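Local coordinates for intracellular protein transport protein USO1 (Saccharomyces cerevisiae S288c, PDB 6LSU) that is required for protein transport from the endoplasmic reticulum to the Golgi complex, acting as a membrane tether whose globular armadillo-repeat head is the part described here, at residues S605-K608 and S609-F613; K82-L85 and E86-I90; L273-T277 and G278-K282. One frame throughout, in Å; residues are numbered along the deposited sequence.

Interaction 1 (S605-K608 and S609-F613)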
loop_
_atom_site.group_PDB
_atom_site.type_symbol
_atom_site.label_atom_id
_atom_site.label_comp_id
_atom_site.label_asym_id
_atom_site.label_seq_id
_atom_site.Cartn_x
_atom_site.Cartn_y
_atom_site.Cartn_z
ATOM N N SER A 605 43.254 14.512 14.503
ATOM C CA SER A 605 42.541 15.806 14.677
ATOM C C SER A 605 41.026 15.570 14.829
ATOM O O SER A 605 40.376 16.182 15.705
ATOM C CB SER A 605 42.833 16.740 13.545
ATOM O OG SER A 605 41.723 17.597 13.370
ATOM N N VAL A 606 40.468 14.675 14.009
ATOM C CA VAL A 606 39.027 14.308 14.019
ATOM C C VAL A 606 38.745 13.552 15.313
ATOM O O VAL A 606 37.798 13.955 16.021
ATOM C CB VAL A 606 38.628 13.531 12.746
ATOM C CG1 VAL A 606 37.437 12.597 12.964
ATOM C CG2 VAL A 606 38.344 14.498 11.595
ATOM N N ILE A 607 39.547 12.552 15.677
ATOM C CA ILE A 607 39.255 11.794 16.933
ATOM C C ILE A 607 39.227 12.790 18.093
ATOM O O ILE A 607 38.385 12.574 18.998
ATOM C CB ILE A 607 40.237 10.644 17.206
ATOM C CG1 ILE A 607 40.131 9.539 16.158
ATOM C CG2 ILE A 607 40.000 10.067 18.588
ATOM C CD1 ILE A 607 40.435 10.014 14.750
ATOM N N LYS A 608 40.080 13.836 18.063
ATOM C CA LYS A 608 40.179 14.860 19.142
ATOM C C LYS A 608 38.855 15.617 19.194
ATOM O O LYS A 608 38.209 15.579 20.263
ATOM C CB LYS A 608 41.412 15.763 18.980
ATOM C CG LYS A 608 42.736 15.077 19.321
ATOM C CD LYS A 608 43.893 16.015 19.591
ATOM C CE LYS A 608 44.640 16.451 18.350
ATOM N NZ LYS A 608 45.555 17.584 18.640
ATOM N N SER A 609 38.415 16.213 18.078
ATOM C CA SER A 609 37.053 16.846 17.948
ATOM C C SER A 609 35.930 15.932 18.470
ATOM O O SER A 609 35.034 16.382 19.231
ATOM C CB SER A 609 36.800 17.188 16.542
ATOM O OG SER A 609 37.699 18.202 16.122
ATOM N N LEU A 610 35.911 14.667 18.075
ATOM C CA LEU A 610 34.800 13.787 18.493
ATOM C C LEU A 610 34.853 13.588 20.011
ATOM O O LEU A 610 33.808 13.767 20.669
ATOM C CB LEU A 610 34.862 12.478 17.705
ATOM C CG LEU A 610 34.705 12.627 16.192
ATOM C CD1 LEU A 610 34.828 11.287 15.527
ATOM C CD2 LEU A 610 33.401 13.294 15.809
ATOM N N LEU A 611 36.028 13.280 20.561
ATOM C CA LEU A 611 36.213 13.166 22.031
ATOM C C LEU A 611 35.815 14.479 22.721
ATOM O O LEU A 611 35.039 14.445 23.697
ATOM C CB LEU A 611 37.661 12.801 22.312
ATOM C CG LEU A 611 37.908 11.311 22.487
ATOM C CD1 LEU A 611 39.385 11.072 22.685
ATOM C CD2 LEU A 611 37.120 10.760 23.665
ATOM N N SER A 612 36.288 15.614 22.232
ATOM C CA SER A 612 35.909 16.923 22.811
ATOM C C SER A 612 34.376 17.015 22.804
ATOM O O SER A 612 33.766 17.377 23.856
ATOM C CB SER A 612 36.549 18.079 22.075
ATOM O OG SER A 612 37.963 17.906 21.947
ATOM N N PHE A 613 33.763 16.738 21.657
ATOM C CA PHE A 613 32.300 16.925 21.481
ATOM C C PHE A 613 31.574 16.049 22.505
ATOM O O PHE A 613 30.673 16.566 23.153
ATOM C CB PHE A 613 31.823 16.639 20.050
ATOM C CG PHE A 613 30.343 16.898 19.929
ATOM C CD1 PHE A 613 29.430 15.987 20.438
ATOM C CD2 PHE A 613 29.858 18.081 19.393
ATOM C CE1 PHE A 613 28.070 16.255 20.421
ATOM C CE2 PHE A 613 28.490 18.335 19.366
ATOM C CZ PHE A 613 27.609 17.430 19.902
HETATM O O HOH W 1 38.490 17.472 12.931
#
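Successive turns of helix 604-614, within the tenth armadillo repeat of the globular head, set S605-K608 against S609-F613 and give a worked example of a serine hydroxyl bonding back to its own helix. The carbonyl K608 O receives two donors from the same residue: the amide S612 N at 2.8 Å, almost in line with the C=O bond, and the hydroxyl S612 OG at 2.9 Å. The hydroxyl comes in from above the carbonyl plane, 54° out of it, and so meets the oxygen away from the in-plane lone pairs. It gets there because chi1 of S612, -52°, sets OG beside the residue's own backbone N and lets it reach back one turn. Three further amide bonds continue the alpha-helical pattern, among them S609 N to S605 O at 3.1 Å and L610 N to V606 O at 2.9 Å. A water beside the first of these lies 3.3 Å from S605 OG and makes a weaker contact with S609 OG.

The apolar side of this stretch of helix is made by residues four apart. V606 and L610 run side by side and point the same way, with V606 CG1 3.9 Å from L610 CD1, while I607 CG2 and L611 CD1 approach to 4.3 Å. V606 and L610 rest on F600 of helix 594-601 and I607 and L611 on F653 of helix 647-658, while helix 622-637 meets both pairs, through L632 on I607 and V628 and L631 on L610. Helix 559-568 adds T568, which touches S609 and L610.

Interaction 2 (K82-L85 and E86-I90)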
loop_
_atom_site.group_PDB
_atom_site.type_symbol
_atom_site.label_atom_id
_atom_site.label_comp_id
_atom_site.label_asym_id
_atom_site.label_seq_id
_atom_site.Cartn_x
_atom_site.Cartn_y
_atom_site.Cartn_z
ATOM N N LYS A 82 -43.323 -11.028 -5.356
ATOM C CA LYS A 82 -42.780 -9.648 -5.284
ATOM C C LYS A 82 -43.172 -9.071 -3.916
ATOM O O LYS A 82 -42.286 -8.523 -3.238
ATOM C CB LYS A 82 -43.234 -8.873 -6.531
ATOM C CG LYS A 82 -43.127 -7.364 -6.464
ATOM C CD LYS A 82 -43.117 -6.684 -7.822
ATOM C CE LYS A 82 -43.926 -5.401 -7.868
ATOM N NZ LYS A 82 -43.829 -4.586 -6.629
ATOM N N ALA A 83 -44.414 -9.257 -3.477
ATOM C CA ALA A 83 -44.956 -8.643 -2.244
ATOM C C ALA A 83 -44.299 -9.260 -0.992
ATOM O O ALA A 83 -44.075 -8.545 0.048
ATOM C CB ALA A 83 -46.453 -8.788 -2.194
ATOM N N ILE A 84 -43.943 -10.536 -1.070
ATOM C CA ILE A 84 -43.314 -11.200 0.103
ATOM C C ILE A 84 -41.865 -10.715 0.202
ATOM O O ILE A 84 -41.448 -10.313 1.323
ATOM C CB ILE A 84 -43.466 -12.730 0.002
ATOM C CG1 ILE A 84 -44.916 -13.120 0.332
ATOM C CG2 ILE A 84 -42.447 -13.462 0.879
ATOM C CD1 ILE A 84 -45.311 -14.476 -0.208
ATOM N N LEU A 85 -41.160 -10.667 -0.935
ATOM C CA LEU A 85 -39.760 -10.146 -0.988
ATOM C C LEU A 85 -39.768 -8.695 -0.463
ATOM O O LEU A 85 -38.894 -8.377 0.376
ATOM C CB LEU A 85 -39.178 -10.267 -2.406
ATOM C CG LEU A 85 -38.987 -11.697 -2.930
ATOM C CD1 LEU A 85 -38.468 -11.692 -4.345
ATOM C CD2 LEU A 85 -38.003 -12.478 -2.123
ATOM N N GLU A 86 -40.715 -7.844 -0.870
ATOM C CA GLU A 86 -40.677 -6.449 -0.365
ATOM C C GLU A 86 -40.841 -6.522 1.150
ATOM O O GLU A 86 -40.108 -5.772 1.874
ATOM C CB GLU A 86 -41.726 -5.516 -0.974
ATOM C CG GLU A 86 -41.669 -5.444 -2.481
ATOM C CD GLU A 86 -42.761 -4.681 -3.215
ATOM O OE1 GLU A 86 -42.536 -4.362 -4.436
ATOM O OE2 GLU A 86 -43.793 -4.359 -2.586
ATOM N N THR A 87 -41.708 -7.412 1.627
ATOM C CA THR A 87 -42.101 -7.445 3.063
ATOM C C THR A 87 -40.879 -7.898 3.861
ATOM O O THR A 87 -40.498 -7.185 4.849
ATOM C CB THR A 87 -43.383 -8.255 3.305
ATOM O OG1 THR A 87 -44.438 -7.581 2.597
ATOM C CG2 THR A 87 -43.717 -8.338 4.788
ATOM N N ILE A 88 -40.194 -8.935 3.406
ATOM C CA ILE A 88 -38.996 -9.423 4.145
ATOM C C ILE A 88 -37.930 -8.330 4.208
ATOM O O ILE A 88 -37.295 -8.151 5.284
ATOM C CB ILE A 88 -38.424 -10.705 3.541
ATOM C CG1 ILE A 88 -39.499 -11.790 3.492
ATOM C CG2 ILE A 88 -37.200 -11.153 4.355
ATOM C CD1 ILE A 88 -39.001 -13.079 2.873
ATOM N N LEU A 89 -37.712 -7.654 3.073
ATOM C CA LEU A 89 -36.700 -6.580 2.944
ATOM C C LEU A 89 -37.065 -5.441 3.885
ATOM O O LEU A 89 -36.162 -4.847 4.486
ATOM C CB LEU A 89 -36.630 -6.116 1.487
ATOM C CG LEU A 89 -35.754 -7.020 0.628
ATOM C CD1 LEU A 89 -35.859 -6.703 -0.850
ATOM C CD2 LEU A 89 -34.321 -6.929 1.104
ATOM N N ILE A 90 -38.352 -5.143 4.020
ATOM C CA ILE A 90 -38.742 -4.057 4.966
ATOM C C ILE A 90 -38.377 -4.517 6.377
ATOM O O ILE A 90 -37.765 -3.743 7.163
ATOM C CB ILE A 90 -40.213 -3.708 4.843
ATOM C CG1 ILE A 90 -40.493 -3.127 3.448
ATOM C CG2 ILE A 90 -40.591 -2.781 5.991
ATOM C CD1 ILE A 90 -41.919 -2.638 3.257
HETATM O O HOH W 2 -46.379 -5.184 -4.322
#
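A83 O is gripped twice by T87, through the hydroxyl OG1 at 2.7 Å and through the backbone N at 3.1 Å, and the two donors reach the oxygen from opposite faces of its carbonyl plane. The stretch belongs to helix 78-91 of the first armadillo repeat, and it illustrates how a threonine buried in an alpha-helix can satisfy its hydroxyl one turn back. With chi1 at -63°, OG1 lies beside the backbone N of T87, the position from which A83 O can be reached.

On another side of the helix, K82 and E86 form an i to i+4 salt bridge. NZ of K82 stands 2.6 Å from OE1 of E86, on the syn side of that oxygen but 34° out of the carboxylate plane. The lysine chain, bent at its last two torsions, swings its ammonium over to the carboxylate, whose own chain is extended beyond CG. A water donates to E86 OE2, and the carboxylate has further partners in the fold: K49 of helix 38-54 pairs with OE2, and Y165 of helix 160-174 bonds to OE1. Two lysines so near would probably favour the ionised form of this buried acid. Were E86 an alanine, K82 and K49 would probably lose their shared counter-charge and Y165 OH its carboxylate partner.

I84 and I88 supply the apolar contact of this stretch and lie against helix 56-73, I84 on L71 and I88 on L68. Their methyls meet with I84 CG2 4.0 Å from I88 CD1.

Interaction 3 (L273-T277 and G278-K282)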
loop_
_atom_site.group_PDB
_atom_site.type_symbol
_atom_site.label_atom_id
_atom_site.label_comp_id
_atom_site.label_asym_id
_atom_site.label_seq_id
_atom_site.Cartn_x
_atom_site.Cartn_y
_atom_site.Cartn_z
ATOM N N LEU A 273 -4.115 -17.091 -14.245
ATOM C CA LEU A 273 -5.269 -17.102 -15.185
ATOM C C LEU A 273 -5.455 -15.693 -15.727
ATOM O O LEU A 273 -5.481 -15.541 -16.938
ATOM C CB LEU A 273 -6.531 -17.600 -14.488
ATOM C CG LEU A 273 -7.761 -17.775 -15.378
ATOM C CD1 LEU A 273 -7.484 -18.769 -16.501
ATOM C CD2 LEU A 273 -8.962 -18.230 -14.560
ATOM N N PHE A 274 -5.542 -14.693 -14.846
ATOM C CA PHE A 274 -5.871 -13.296 -15.239
ATOM C C PHE A 274 -4.860 -12.852 -16.319
ATOM O O PHE A 274 -5.272 -12.315 -17.390
ATOM C CB PHE A 274 -5.917 -12.448 -13.967
ATOM C CG PHE A 274 -6.214 -10.996 -14.209
ATOM C CD1 PHE A 274 -7.505 -10.533 -14.297
ATOM C CD2 PHE A 274 -5.194 -10.090 -14.343
ATOM C CE1 PHE A 274 -7.768 -9.190 -14.517
ATOM C CE2 PHE A 274 -5.461 -8.744 -14.522
ATOM C CZ PHE A 274 -6.746 -8.283 -14.580
ATOM N N LEU A 275 -3.558 -13.106 -16.096
ATOM C CA LEU A 275 -2.439 -12.668 -17.004
ATOM C C LEU A 275 -2.495 -13.399 -18.366
ATOM O O LEU A 275 -2.350 -12.709 -19.411
ATOM C CB LEU A 275 -1.077 -12.850 -16.321
ATOM C CG LEU A 275 -0.902 -12.051 -15.012
ATOM C CD1 LEU A 275 0.402 -12.364 -14.327
ATOM C CD2 LEU A 275 -1.006 -10.547 -15.235
ATOM N N GLU A 276 -2.760 -14.699 -18.379
ATOM C CA GLU A 276 -2.664 -15.538 -19.601
ATOM C C GLU A 276 -3.890 -15.390 -20.513
ATOM O O GLU A 276 -3.764 -15.800 -21.681
ATOM C CB GLU A 276 -2.480 -17.013 -19.236
ATOM C CG GLU A 276 -1.028 -17.391 -18.978
ATOM C CD GLU A 276 -0.808 -18.819 -18.490
ATOM O OE1 GLU A 276 -1.781 -19.632 -18.519
ATOM O OE2 GLU A 276 0.347 -19.121 -18.096
ATOM N N THR A 277 -5.003 -14.813 -20.031
ATOM C CA THR A 277 -6.322 -14.770 -20.725
ATOM C C THR A 277 -6.527 -13.382 -21.361
ATOM O O THR A 277 -7.687 -13.022 -21.693
ATOM C CB THR A 277 -7.448 -15.226 -19.788
ATOM O OG1 THR A 277 -8.237 -14.164 -19.239
ATOM C CG2 THR A 277 -6.925 -16.019 -18.614
ATOM N N GLY A 278 -5.453 -12.615 -21.550
ATOM C CA GLY A 278 -5.498 -11.379 -22.356
ATOM C C GLY A 278 -6.093 -10.208 -21.608
ATOM O O GLY A 278 -6.510 -9.286 -22.305
ATOM N N ASN A 279 -5.993 -10.164 -20.270
ATOM C CA ASN A 279 -6.441 -9.018 -19.427
ATOM C C ASN A 279 -5.408 -7.868 -19.388
ATOM O O ASN A 279 -5.850 -6.688 -19.475
ATOM C CB ASN A 279 -6.791 -9.508 -18.027
ATOM C CG ASN A 279 -8.035 -10.355 -18.053
ATOM O OD1 ASN A 279 -9.106 -9.858 -18.443
ATOM N ND2 ASN A 279 -7.892 -11.607 -17.639
ATOM N N LEU A 280 -4.103 -8.156 -19.295
ATOM C CA LEU A 280 -3.053 -7.110 -19.180
ATOM C C LEU A 280 -3.306 -5.947 -20.135
ATOM O O LEU A 280 -3.299 -4.800 -19.710
ATOM C CB LEU A 280 -1.668 -7.702 -19.425
ATOM C CG LEU A 280 -1.112 -8.472 -18.242
ATOM C CD1 LEU A 280 0.381 -8.691 -18.414
ATOM C CD2 LEU A 280 -1.421 -7.732 -16.947
ATOM N N PRO A 281 -3.525 -6.171 -21.447
ATOM C CA PRO A 281 -3.723 -5.052 -22.372
ATOM C C PRO A 281 -4.900 -4.167 -21.940
ATOM O O PRO A 281 -4.856 -2.981 -22.129
ATOM C CB PRO A 281 -4.057 -5.717 -23.702
ATOM C CG PRO A 281 -3.576 -7.129 -23.554
ATOM C CD PRO A 281 -3.686 -7.479 -22.089
ATOM N N LYS A 282 -5.923 -4.793 -21.362
ATOM C CA LYS A 282 -7.152 -4.116 -20.866
ATOM C C LYS A 282 -6.815 -3.251 -19.641
ATOM O O LYS A 282 -7.236 -2.099 -19.613
ATOM C CB LYS A 282 -8.224 -5.161 -20.547
ATOM C CG LYS A 282 -8.932 -5.697 -21.780
ATOM C CD LYS A 282 -9.267 -7.163 -21.703
ATOM C CE LYS A 282 -10.298 -7.552 -22.729
ATOM N NZ LYS A 282 -10.995 -8.780 -22.282
#
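With CG of F274 turned away from the backbone N (chi1 179°) and CG of N279 placed beside its own backbone N (chi1 -69°), a phenyl ring and a carboxamide are laid one over the other at the turn between helices 268-276 and 280-287. The ring and amide planes are only 14° apart. N279 CB sits over the middle of the ring, 3.6 Å from the centroid of F274, in a CH-pi contact.

The same asparagine also binds the end of the preceding helix. Its ND2 donates to the backbone oxygen F274 O at 2.7 Å, within the carbonyl plane and on a lone pair, and that oxygen lies close to the plane of the amide. Bond and stack together fix the rotation of the carboxamide. G278 N, 4.2 Å from F274 O, is too far away to continue the helical bonding, and the N279 side chain appears to take its place. T277 is the first residue to leave helical torsions, and G278 follows with a positive phi, which favours glycine. On another side of the turn L275 reaches forward to L280, CD2 to CD2.

Within the fifth armadillo repeat, the F274 and N279 pair is covered by helix 233-244, where F234 meets the F274 ring edge-to-face and F238 touches both residues. I260 and L264 of helix 251-264 also pack on F274, while L275 and L280 turn to A331 and L332 of helix 325-333.

Overall arrangement
The three sites are separate local contacts strung along one solenoid, in the first, fifth and tenth armadillo repeats, and they follow each other in the chain in the order interaction 2, interaction 3, interaction 1. None touches another. Centres of interactions 2 and 3 are 41 Å apart, those of 3 and 1 are 62 Å apart, and the centres of 2 and 1, the ends of the series, are 84 Å apart, lying on opposite sides of the chain's centre. Interactions 1 and 2 both show a hydroxyl and an amide of one residue sharing a carbonyl within a helix, whereas interaction 3 shows how an asparagine spans the break between two helices.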